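Local coordinates for Alpha/beta hydrolase fold protein (Sphaerobacter thermophilus, PDB 3R0V) that adopts the alpha/beta hydrolase fold and probably acts as a hydrolase, its exact substrate being undefined, with d-malate bound in its pocket in this crystal, at residues 80-85 with 107-112. Numbering follows the deposited sequence.
Sequences AIIDAA and SGLPIT
Ile82, near the end of helix 71-84, meets Leu109, Pro110 and Ile111 with its two branches, a worked example of how one branched aliphatic side chain can join a helix to a loop. The buried part lies at the longer branch. With CG1 opposite the carbonyl carbon (chi1 -67°) and the chain then extended (chi2 167°), Ile82 CD1 lies 3.9 Å from Ile111 CG1; the two isoleucine side chains run nearly perpendicular. Ile82 CD1 is also 4.3 Å from Leu109 CD1.

The other branch faces the solvent side. There Ile82 CG2 stands 4.1 Å from CG of the exposed Pro110 ring and 3.9 Å from Pro110 O, a van der Waals neighbour. An inverse gamma turn bends the chain at Pro110, closed by Ile111 N bonding to Leu109 O at 2.7 Å, a bend that probably helps three successive residues reach one side chain.

The loop leaves helix 96-106 through a Schellman motif at Gly108 and leads into strand 111-117, so the contact packs one helix of the alpha/beta hydrolase fold against the connection from the next helix to a central strand. Deeper in, Ile111 also touches Val91 of strand 89-94 and Ala104, while Leu109 continues the packing on Ile75 and Ala79, earlier in helix 71-84. With 142 Å² buried and no polar bonds between the segments, such van der Waals contact gives little directional specificity; the loop's placement probably depends also on backbone bonds from Pro110 and Thr112 to Ala89 and on Leu109 packing along the helix.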
loop_
_atom_site.group_PDB
_atom_site.type_symbol
_atom_site.label_atom_id
_atom_site.label_comp_id
_atom_site.label_asym_id
_atom_site.label_seq_id
_atom_site.Cartn_x
_atom_site.Cartn_y
_atom_site.Cartn_z
ATOM N N ALA A 80 -7.296 -14.295 -0.998
ATOM C CA ALA A 80 -7.635 -15.113 0.162
ATOM C C ALA A 80 -8.242 -14.272 1.271
ATOM O O ALA A 80 -9.166 -14.707 1.959
ATOM C CB ALA A 80 -6.392 -15.858 0.666
ATOM N N ILE A 81 -7.725 -13.067 1.453
ATOM C CA ILE A 81 -8.250 -12.166 2.474
ATOM C C ILE A 81 -9.650 -11.642 2.107
ATOM O O ILE A 81 -10.519 -11.514 2.974
ATOM C CB ILE A 81 -7.251 -11.005 2.735
ATOM C CG1 ILE A 81 -5.969 -11.579 3.368
ATOM C CG2 ILE A 81 -7.880 -9.924 3.607
ATOM C CD1 ILE A 81 -6.181 -12.246 4.704
ATOM N N ILE A 82 -9.865 -11.315 0.834
ATOM C CA ILE A 82 -11.200 -10.928 0.392
ATOM C C ILE A 82 -12.176 -12.097 0.620
ATOM O O ILE A 82 -13.325 -11.874 0.996
ATOM C CB ILE A 82 -11.198 -10.423 -1.065
ATOM C CG1 ILE A 82 -10.429 -9.104 -1.152
ATOM C CG2 ILE A 82 -12.644 -10.196 -1.575
ATOM C CD1 ILE A 82 -10.116 -8.692 -2.558
ATOM N N ASP A 83 -11.725 -13.333 0.413
ATOM C CA ASP A 83 -12.551 -14.496 0.760
ATOM C C ASP A 83 -12.859 -14.542 2.253
ATOM O O ASP A 83 -14.006 -14.796 2.641
ATOM C CB ASP A 83 -11.925 -15.801 0.269
ATOM C CG ASP A 83 -12.268 -16.100 -1.173
ATOM O OD1 ASP A 83 -13.375 -15.711 -1.621
ATOM O OD2 ASP A 83 -11.432 -16.715 -1.865
ATOM N N ALA A 84 -11.852 -14.290 3.090
ATOM C CA ALA A 84 -12.071 -14.219 4.529
ATOM C C ALA A 84 -13.098 -13.140 4.878
ATOM O O ALA A 84 -13.848 -13.277 5.845
ATOM C CB ALA A 84 -10.750 -13.962 5.258
ATOM N N ALA A 85 -13.121 -12.069 4.090
ATOM C CA ALA A 85 -14.070 -10.978 4.286
ATOM C C ALA A 85 -15.482 -11.313 3.805
ATOM O O ALA A 85 -16.419 -10.526 4.021
ATOM C CB ALA A 85 -13.572 -9.728 3.581
ATOM N N SER A 107 -6.687 -7.349 -12.393
ATOM C CA SER A 107 -6.599 -8.790 -12.603
ATOM C C SER A 107 -7.933 -9.485 -12.409
ATOM O O SER A 107 -8.036 -10.689 -12.638
ATOM C CB SER A 107 -5.569 -9.410 -11.657
ATOM O OG SER A 107 -4.273 -8.893 -11.907
ATOM N N GLY A 108 -8.942 -8.744 -11.969
ATOM C CA GLY A 108 -10.273 -9.308 -11.834
ATOM C C GLY A 108 -10.694 -9.799 -10.458
ATOM O O GLY A 108 -11.690 -10.513 -10.347
ATOM N N LEU A 109 -9.963 -9.447 -9.403
ATOM C CA LEU A 109 -10.433 -9.821 -8.066
ATOM C C LEU A 109 -11.761 -9.137 -7.751
ATOM O O LEU A 109 -12.046 -8.053 -8.279
ATOM C CB LEU A 109 -9.415 -9.471 -6.981
ATOM C CG LEU A 109 -8.111 -10.273 -6.930
ATOM C CD1 LEU A 109 -7.450 -10.105 -5.573
ATOM C CD2 LEU A 109 -8.332 -11.739 -7.223
ATOM N N PRO A 110 -12.569 -9.757 -6.871
ATOM C CA PRO A 110 -13.887 -9.199 -6.535
ATOM C C PRO A 110 -13.806 -8.029 -5.561
ATOM O O PRO A 110 -14.222 -8.103 -4.398
ATOM C CB PRO A 110 -14.630 -10.400 -5.935
ATOM C CG PRO A 110 -13.557 -11.273 -5.385
ATOM C CD PRO A 110 -12.375 -11.108 -6.316
ATOM N N ILE A 111 -13.230 -6.942 -6.065
ATOM C CA ILE A 111 -13.159 -5.663 -5.369
ATOM C C ILE A 111 -14.305 -4.803 -5.899
ATOM O O ILE A 111 -14.378 -4.526 -7.106
ATOM C CB ILE A 111 -11.796 -4.979 -5.643
ATOM C CG1 ILE A 111 -10.658 -5.877 -5.135
ATOM C CG2 ILE A 111 -11.725 -3.617 -4.976
ATOM C CD1 ILE A 111 -9.253 -5.394 -5.475
ATOM N N THR A 112 -15.208 -4.394 -5.009
ATOM C CA THR A 112 -16.423 -3.730 -5.464
ATOM C C THR A 112 -16.295 -2.204 -5.526
ATOM O O THR A 112 -16.922 -1.571 -6.370
ATOM C CB THR A 112 -17.625 -4.138 -4.620
ATOM O OG1 THR A 112 -17.327 -3.916 -3.238
ATOM C CG2 THR A 112 -17.935 -5.618 -4.826
#